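Local coordinates for protein cadherin-related family member 2 (Mus musculus, PDB 5CYX) that probably joins neighbouring microvilli of epithelial cells through calcium-dependent heterophilic adhesion, so controlling how the microvilli pack at the apical surface, at residues G138-F143 against L185-S190; D100-F105 against K199-Q204. All coordinates share one frame; numbering follows the deposited sequence.

Interaction 1: G138-F143 against L185-S190. With CA (calcium ion), chain D.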
ATOM      1  N   GLY A 138      16.110  12.878 -10.456  1.00 43.78           N
ATOM      2  CA  GLY A 138      14.823  13.531 -10.362  1.00 44.52           C
ATOM      3  C   GLY A 138      13.711  12.734  -9.717  1.00 45.20           C
ATOM      4  O   GLY A 138      12.616  13.227  -9.568  1.00 46.28           O
ATOM      5  N   LEU A 139      13.996  11.514  -9.302  1.00 45.92           N
ATOM      6  CA  LEU A 139      12.990  10.548  -8.928  1.00 46.25           C
ATOM      7  C   LEU A 139      12.869  10.585  -7.395  1.00 46.45           C
ATOM      8  O   LEU A 139      13.816  10.149  -6.649  1.00 44.88           O
ATOM      9  CB  LEU A 139      13.454   9.158  -9.379  1.00 47.05           C
ATOM     10  CG  LEU A 139      12.441   8.024  -9.254  1.00 47.57           C
ATOM     11  CD1 LEU A 139      11.167   8.363 -10.044  1.00 47.95           C
ATOM     12  CD2 LEU A 139      13.058   6.737  -9.785  1.00 48.58           C
ATOM     13  N   VAL A 140      11.703  11.060  -6.945  1.00 46.37           N
ATOM     14  CA  VAL A 140      11.451  11.376  -5.564  1.00 47.42           C
ATOM     15  C   VAL A 140      10.973  10.168  -4.727  1.00 47.87           C
ATOM     16  O   VAL A 140      10.129   9.400  -5.165  1.00 47.65           O
ATOM     17  CB  VAL A 140      10.470  12.558  -5.461  1.00 48.06           C
ATOM     18  CG1 VAL A 140      10.333  12.989  -4.013  1.00 47.55           C
ATOM     19  CG2 VAL A 140      10.995  13.725  -6.299  1.00 48.68           C
ATOM     20  N   GLN A 141      11.583   9.982  -3.555  1.00 48.12           N
ATOM     21  CA  GLN A 141      11.161   9.004  -2.562  1.00 48.67           C
ATOM     22  C   GLN A 141      10.788   9.777  -1.314  1.00 47.75           C
ATOM     23  O   GLN A 141      11.332  10.874  -1.088  1.00 48.66           O
ATOM     24  CB  GLN A 141      12.314   8.039  -2.209  1.00 51.81           C
ATOM     25  CG  GLN A 141      13.110   7.540  -3.407  1.00 54.62           C
ATOM     26  CD  GLN A 141      13.870   6.238  -3.130  1.00 59.17           C
ATOM     27  OE1 GLN A 141      14.768   5.830  -3.901  1.00 63.38           O
ATOM     28  NE2 GLN A 141      13.495   5.553  -2.061  1.00 60.89           N
ATOM     29  N   TYR A 142       9.881   9.214  -0.518  1.00 46.09           N
ATOM     30  CA  TYR A 142       9.407   9.821   0.716  1.00 45.50           C
ATOM     31  C   TYR A 142       9.731   9.031   1.966  1.00 45.39           C
ATOM     32  O   TYR A 142       9.747   7.814   1.941  1.00 43.44           O
ATOM     33  CB  TYR A 142       7.895   9.980   0.658  1.00 44.88           C
ATOM     34  CG  TYR A 142       7.478  10.828  -0.510  1.00 44.90           C
ATOM     35  CD1 TYR A 142       7.264  10.257  -1.769  1.00 44.66           C
ATOM     36  CD2 TYR A 142       7.289  12.207  -0.362  1.00 44.46           C
ATOM     37  CE1 TYR A 142       6.896  11.057  -2.849  1.00 44.74           C
ATOM     38  CE2 TYR A 142       6.932  12.997  -1.424  1.00 44.52           C
ATOM     39  CZ  TYR A 142       6.703  12.433  -2.651  1.00 44.65           C
ATOM     40  OH  TYR A 142       6.345  13.238  -3.702  1.00 44.73           O
ATOM     41  N   PHE A 143       9.879   9.746   3.076  1.00 44.92           N
ATOM     42  CA  PHE A 143      10.245   9.137   4.363  1.00 46.32           C
ATOM     43  C   PHE A 143       9.533   9.825   5.503  1.00 47.24           C
ATOM     44  O   PHE A 143       9.396  11.058   5.493  1.00 46.76           O
ATOM     45  CB  PHE A 143      11.749   9.249   4.640  1.00 46.83           C
ATOM     46  CG  PHE A 143      12.568   8.701   3.575  1.00 47.03           C
ATOM     47  CD1 PHE A 143      12.936   7.335   3.585  1.00 47.49           C
ATOM     48  CD2 PHE A 143      12.948   9.500   2.515  1.00 46.84           C
ATOM     49  CE1 PHE A 143      13.697   6.823   2.545  1.00 48.16           C
ATOM     50  CE2 PHE A 143      13.682   8.984   1.460  1.00 47.30           C
ATOM     51  CZ  PHE A 143      14.068   7.627   1.481  1.00 47.99           C
ATOM     52  N   LEU A 185       8.262  14.689   7.862  1.00 47.70           N
ATOM     53  CA  LEU A 185       8.682  13.937   6.643  1.00 48.20           C
ATOM     54  C   LEU A 185       9.840  14.595   5.955  1.00 48.71           C
ATOM     55  O   LEU A 185      10.145  15.780   6.193  1.00 48.38           O
ATOM     56  CB  LEU A 185       7.565  13.861   5.596  1.00 47.94           C
ATOM     57  CG  LEU A 185       6.138  13.815   6.071  1.00 48.82           C
ATOM     58  CD1 LEU A 185       5.212  13.816   4.844  1.00 49.64           C
ATOM     59  CD2 LEU A 185       5.893  12.572   6.888  1.00 48.91           C
ATOM     60  N   LYS A 186      10.488  13.829   5.093  1.00 48.79           N
ATOM     61  CA  LYS A 186      11.329  14.407   4.047  1.00 50.48           C
ATOM     62  C   LYS A 186      11.185  13.654   2.724  1.00 49.54           C
ATOM     63  O   LYS A 186      10.579  12.595   2.667  1.00 48.12           O
ATOM     64  CB  LYS A 186      12.796  14.519   4.449  1.00 52.72           C
ATOM     65  CG  LYS A 186      13.458  13.184   4.733  1.00 55.17           C
ATOM     66  CD  LYS A 186      14.975  13.295   4.941  1.00 58.12           C
ATOM     67  CE  LYS A 186      15.575  11.878   4.923  1.00 60.57           C
ATOM     68  NZ  LYS A 186      16.991  11.778   5.395  1.00 63.26           N
ATOM     69  N   ALA A 187      11.694  14.277   1.673  1.00 49.43           N
ATOM     70  CA  ALA A 187      11.709  13.702   0.353  1.00 50.40           C
ATOM     71  C   ALA A 187      13.144  13.770  -0.118  1.00 50.24           C
ATOM     72  O   ALA A 187      13.757  14.814   0.026  1.00 50.66           O
ATOM     73  CB  ALA A 187      10.765  14.476  -0.593  1.00 49.96           C
ATOM     74  N   CYS A 188      13.675  12.656  -0.624  1.00 49.91           N
ATOM     75  CA  CYS A 188      14.977  12.645  -1.278  1.00 51.14           C
ATOM     76  C   CYS A 188      14.827  12.187  -2.716  1.00 49.67           C
ATOM     77  O   CYS A 188      13.825  11.569  -3.085  1.00 50.40           O
ATOM     78  CB  CYS A 188      15.971  11.735  -0.546  1.00 54.54           C
ATOM     79  SG  CYS A 188      16.096  12.111   1.223  1.00 59.73           S
ATOM     80  N   ASP A 189      15.817  12.489  -3.537  1.00 47.75           N
ATOM     81  CA  ASP A 189      15.841  11.909  -4.840  1.00 47.26           C
ATOM     82  C   ASP A 189      16.497  10.512  -4.684  1.00 46.55           C
ATOM     83  O   ASP A 189      16.929  10.105  -3.572  1.00 46.55           O
ATOM     84  CB  ASP A 189      16.496  12.830  -5.890  1.00 47.57           C
ATOM     85  CG  ASP A 189      17.898  13.249  -5.533  1.00 48.42           C
ATOM     86  OD1 ASP A 189      18.618  12.438  -4.932  1.00 48.33           O
ATOM     87  OD2 ASP A 189      18.278  14.421  -5.826  1.00 49.32           O
ATOM     88  N   SER A 190      16.629   9.834  -5.794  1.00 45.77           N
ATOM     89  CA  SER A 190      17.109   8.457  -5.836  1.00 45.65           C
ATOM     90  C   SER A 190      18.600   8.446  -6.264  1.00 46.70           C
ATOM     91  O   SER A 190      19.134   7.450  -6.666  1.00 46.60           O
ATOM     92  CB  SER A 190      16.229   7.639  -6.800  1.00 45.62           C
ATOM     93  OG  SER A 190      14.841   7.728  -6.480  1.00 44.13           O
TER
HETATM   94 CA    CA D1003      17.745  16.064  -7.634  1.00 41.43          CA
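Gln141 and Cys188 form an antiparallel hydrogen-bonded pair at the middle of this strand contact. The bond from Gln141 N to Cys188 O (2.8 Å) is close to straight, 176° at the hydrogen, and the return bond runs from Cys188 N to Gln141 O. Phe143 and Lys186 repeat the pattern two residues further along each strand. Between these two rungs lies the non-hydrogen-bonded pair Tyr142 and Ala187, on the tightly packed face. There Ala187 CB sits 3.8 Å from Val140 CG1, and that methyl in turn lies over one face of the Tyr142 ring, offset toward its rim. Val140 CG1 reaches this place because it stands anti to the backbone N (chi1 -174°). The phenol's OH is hydrogen-bonded to Ala129 N, which ties down the far end of the ring.

The two strands, 140-148 and 180-189, are neighbours in the mixed four-stranded sheet of the second cadherin repeat, a Greek-key sandwich, and 140-148 is its edge strand within the chain. Where they part, Asp189 turns OD2 to a calcium ion (2.5 Å) completed by Asn99, Asn101, Asp131, Asp133 and Ala137, while its OD1 accepts from Gln201 N and Gly191 N.

On the opposite face Gln141, Phe143 and Lys186 are partly open to solvent and pack more loosely around the buried Cys188. Cys188 SG approaches the Phe143 ring obliquely, 4.0 Å from CE2, and the extended Lys186 chain carries NZ over the ring at 5.9 Å from its centroid, at most a weak attraction. Past the Gln141-Cys188 pair, Ser190 OG donates to Leu139 O (2.6 Å) from above the carbonyl plane. Gln141 stretches its extended chain alongside, bringing OE1 to 3.2 Å from the same hydroxyl, and Leu139 also packs on Leu139 of a neighbouring subunit.

Interaction 2: D100-F105 against K199-Q204. With CA (calcium ion), chain C; CA (calcium ion), chain B; CA (calcium ion), chain D.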
ATOM      1  N   ASP A 100      21.991  18.528  -9.152  1.00 45.06           N
ATOM      2  CA  ASP A 100      22.120  19.819  -8.459  1.00 46.51           C
ATOM      3  C   ASP A 100      20.762  20.347  -8.029  1.00 47.18           C
ATOM      4  O   ASP A 100      20.705  21.461  -7.570  1.00 46.20           O
ATOM      5  CB  ASP A 100      22.793  20.873  -9.374  1.00 46.66           C
ATOM      6  CG  ASP A 100      22.020  21.064 -10.737  1.00 48.13           C
ATOM      7  OD1 ASP A 100      21.155  20.244 -11.096  1.00 46.30           O
ATOM      8  OD2 ASP A 100      22.231  22.061 -11.426  1.00 49.22           O
ATOM      9  N   ASN A 101      19.645  19.617  -8.223  1.00 49.52           N
ATOM     10  CA  ASN A 101      18.388  20.138  -7.624  1.00 49.97           C
ATOM     11  C   ASN A 101      17.875  19.250  -6.504  1.00 49.04           C
ATOM     12  O   ASN A 101      18.181  18.050  -6.498  1.00 45.26           O
ATOM     13  CB  ASN A 101      17.312  20.383  -8.662  1.00 50.13           C
ATOM     14  CG  ASN A 101      17.596  21.589  -9.511  1.00 51.07           C
ATOM     15  OD1 ASN A 101      17.393  22.735  -9.073  1.00 53.06           O
ATOM     16  ND2 ASN A 101      18.069  21.365 -10.708  1.00 50.71           N
ATOM     17  N   ILE A 102      17.174  19.881  -5.536  1.00 49.10           N
ATOM     18  CA  ILE A 102      16.492  19.160  -4.450  1.00 49.87           C
ATOM     19  C   ILE A 102      14.965  18.980  -4.662  1.00 49.96           C
ATOM     20  O   ILE A 102      14.317  19.771  -5.385  1.00 51.71           O
ATOM     21  CB  ILE A 102      16.694  19.772  -3.059  1.00 51.53           C
ATOM     22  CG1 ILE A 102      16.071  21.194  -2.957  1.00 52.01           C
ATOM     23  CG2 ILE A 102      18.180  19.900  -2.708  1.00 53.00           C
ATOM     24  CD1 ILE A 102      16.140  21.753  -1.547  1.00 52.76           C
ATOM     25  N   PRO A 103      14.385  17.966  -3.997  1.00 48.95           N
ATOM     26  CA  PRO A 103      12.955  17.819  -3.956  1.00 48.90           C
ATOM     27  C   PRO A 103      12.339  18.961  -3.177  1.00 50.61           C
ATOM     28  O   PRO A 103      12.787  19.245  -2.074  1.00 49.48           O
ATOM     29  CB  PRO A 103      12.768  16.507  -3.188  1.00 47.96           C
ATOM     30  CG  PRO A 103      13.987  15.719  -3.490  1.00 48.01           C
ATOM     31  CD  PRO A 103      15.058  16.780  -3.441  1.00 48.09           C
ATOM     32  N   VAL A 104      11.319  19.582  -3.747  1.00 51.42           N
ATOM     33  CA  VAL A 104      10.662  20.736  -3.133  1.00 53.36           C
ATOM     34  C   VAL A 104       9.145  20.465  -3.033  1.00 53.84           C
ATOM     35  O   VAL A 104       8.530  19.883  -3.955  1.00 52.25           O
ATOM     36  CB  VAL A 104      10.928  22.074  -3.917  1.00 54.53           C
ATOM     37  CG1 VAL A 104      12.341  22.576  -3.664  1.00 54.38           C
ATOM     38  CG2 VAL A 104      10.705  21.904  -5.427  1.00 54.32           C
ATOM     39  N   PHE A 105       8.590  20.842  -1.887  1.00 54.87           N
ATOM     40  CA  PHE A 105       7.165  20.816  -1.580  1.00 57.12           C
ATOM     41  C   PHE A 105       6.736  22.271  -1.619  1.00 61.35           C
ATOM     42  O   PHE A 105       7.547  23.119  -1.277  1.00 64.77           O
ATOM     43  CB  PHE A 105       6.942  20.375  -0.125  1.00 56.37           C
ATOM     44  CG  PHE A 105       7.343  18.940   0.200  1.00 53.87           C
ATOM     45  CD1 PHE A 105       6.434  17.918   0.081  1.00 53.69           C
ATOM     46  CD2 PHE A 105       8.582  18.652   0.728  1.00 53.03           C
ATOM     47  CE1 PHE A 105       6.780  16.596   0.407  1.00 53.30           C
ATOM     48  CE2 PHE A 105       8.935  17.357   1.084  1.00 53.20           C
ATOM     49  CZ  PHE A 105       8.032  16.319   0.918  1.00 52.67           C
ATOM     50  N   LYS A 199      25.710  11.439  -5.414  1.00 50.95           N
ATOM     51  CA  LYS A 199      25.084  12.511  -4.681  1.00 50.63           C
ATOM     52  C   LYS A 199      23.587  12.236  -4.636  1.00 49.96           C
ATOM     53  O   LYS A 199      22.963  11.912  -5.685  1.00 48.46           O
ATOM     54  CB  LYS A 199      25.377  13.833  -5.368  1.00 51.01           C
ATOM     55  CG  LYS A 199      24.703  15.040  -4.721  1.00 51.37           C
ATOM     56  CD  LYS A 199      25.303  15.287  -3.321  1.00 52.15           C
ATOM     57  CE  LYS A 199      24.750  16.558  -2.690  1.00 52.81           C
ATOM     58  NZ  LYS A 199      25.275  16.701  -1.308  1.00 54.32           N
ATOM     59  N   THR A 200      23.033  12.267  -3.425  1.00 49.85           N
ATOM     60  CA  THR A 200      21.583  12.179  -3.216  1.00 49.63           C
ATOM     61  C   THR A 200      21.178  13.493  -2.589  1.00 49.61           C
ATOM     62  O   THR A 200      21.864  13.947  -1.676  1.00 49.46           O
ATOM     63  CB  THR A 200      21.235  11.026  -2.262  1.00 50.35           C
ATOM     64  OG1 THR A 200      21.540   9.753  -2.877  1.00 51.07           O
ATOM     65  CG2 THR A 200      19.745  11.079  -1.856  1.00 49.54           C
ATOM     66  N   GLN A 201      20.082  14.113  -3.048  1.00 49.60           N
ATOM     67  CA  GLN A 201      19.626  15.392  -2.414  1.00 50.15           C
ATOM     68  C   GLN A 201      18.359  15.192  -1.618  1.00 51.21           C
ATOM     69  O   GLN A 201      17.499  14.400  -2.029  1.00 49.23           O
ATOM     70  CB  GLN A 201      19.391  16.455  -3.464  1.00 49.44           C
ATOM     71  CG  GLN A 201      20.591  16.748  -4.349  1.00 49.50           C
ATOM     72  CD  GLN A 201      21.501  17.818  -3.794  1.00 49.99           C
ATOM     73  OE1 GLN A 201      21.337  18.278  -2.660  1.00 50.26           O
ATOM     74  NE2 GLN A 201      22.467  18.226  -4.593  1.00 50.10           N
ATOM     75  N   CYS A 202      18.234  15.907  -0.492  1.00 54.06           N
ATOM     76  CA  CYS A 202      17.037  15.816   0.383  1.00 56.19           C
ATOM     77  C   CYS A 202      16.328  17.179   0.558  1.00 55.36           C
ATOM     78  O   CYS A 202      16.923  18.226   0.391  1.00 55.67           O
ATOM     79  CB  CYS A 202      17.381  15.157   1.744  1.00 59.60           C
ATOM     80  SG  CYS A 202      17.838  13.366   1.658  1.00 66.09           S
ATOM     81  N   SER A 203      15.030  17.146   0.822  1.00 53.81           N
ATOM     82  CA  SER A 203      14.266  18.359   1.022  1.00 53.50           C
ATOM     83  C   SER A 203      14.491  18.909   2.399  1.00 54.34           C
ATOM     84  O   SER A 203      15.068  18.253   3.250  1.00 52.75           O
ATOM     85  CB  SER A 203      12.787  18.057   0.940  1.00 52.60           C
ATOM     86  OG  SER A 203      12.404  17.288   2.063  1.00 51.73           O
ATOM     87  N   GLN A 204      13.954  20.109   2.624  1.00 55.50           N
ATOM     88  CA  GLN A 204      13.802  20.607   3.984  1.00 57.24           C
ATOM     89  C   GLN A 204      12.708  19.744   4.675  1.00 55.86           C
ATOM     90  O   GLN A 204      11.831  19.237   4.003  1.00 53.63           O
ATOM     91  CB  GLN A 204      13.440  22.130   4.009  1.00 58.47           C
ATOM     92  CG  GLN A 204      12.056  22.501   3.454  1.00 58.74           C
ATOM     93  CD  GLN A 204      11.736  24.024   3.560  1.00 61.04           C
ATOM     94  OE1 GLN A 204      12.026  24.664   4.565  1.00 62.50           O
ATOM     95  NE2 GLN A 204      11.094  24.572   2.528  1.00 61.26           N
TER
HETATM   96 CA    CA C1002      20.374  19.025 -12.956  1.00 42.79          CA
HETATM   97 CA    CA B1001      21.188  22.951 -13.121  1.00 77.23          CA
HETATM   98 CA    CA D1003      17.745  16.064  -7.634  1.00 41.43          CA
HETATM   99  O   HOH W   1      19.805  24.033 -11.395  1.00 57.28           O
HETATM  100  O   HOH W   2      12.868  21.260  -0.253  1.00 50.68           O
HETATM  101  O   HOH W   3      10.167  22.451  -0.047  1.00 47.92           O
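Ile102 and Gln201 cross at about a right angle in a contact that has no direct hydrogen bond between its two segments, although residues 100-105 bind three calcium ions. Gln201 CG lies 3.5 Å from Asn101 O, and the bend at chi2 (-89°) turns the amide so that OE1 comes 3.5 Å from Ile102 CG2; the amide's main polar partner is Asn99. Asn101 O is itself a calcium ligand, at 2.3 Å. Asp100 and Asn101 close the DxNDN linker between the first and second cadherin repeats, the canonical calcium-binding junction, and the residues that follow lead into the second. Here the Asp100 carboxylate bridges two further ions: OD1 binds one and OD2 the other (2.2 Å). Were Gln201 cut back to an alanine, Ile102 CG2 and the flank of the Asn101 carbonyl would probably lose their cover, and Asn99 its amide partner. Further along, Pro103 sets its ring CD against Gln201 O (3.7 Å), and its carbonyl O lies 3.2 Å from Ser203 CB. Ser203 OG meets the edge of the Phe105 ring in its plane, 3.6 Å from CE2, while donating to Gln204 O. One water accepts from Gln204 N and donates to Pro103 O, spanning the segments.

How the interactions relate
The centres of the two interactions lie 8 Å apart, at the end of the second cadherin repeat that faces the first. Along the chain the order is 100-105, 138-143, 185-190 and 199-204, so both segments of interaction 1 fall between those of interaction 2. Residues 185-190 and 199-204 are directly joined: a disulfide links Cys188 to Cys202, and Ala187 O lies 2.8 Å from Ser203 N, probably hydrogen-bonded. The same calcium ion is bound by Asp189 of interaction 1 and Asn101 of interaction 2. The end of strand 180-189 and the inter-repeat linker thus share one ion, with the disulfide-linked loop 199-204 beside them, consistent with calcium stiffening the junction of an extended adhesion molecule.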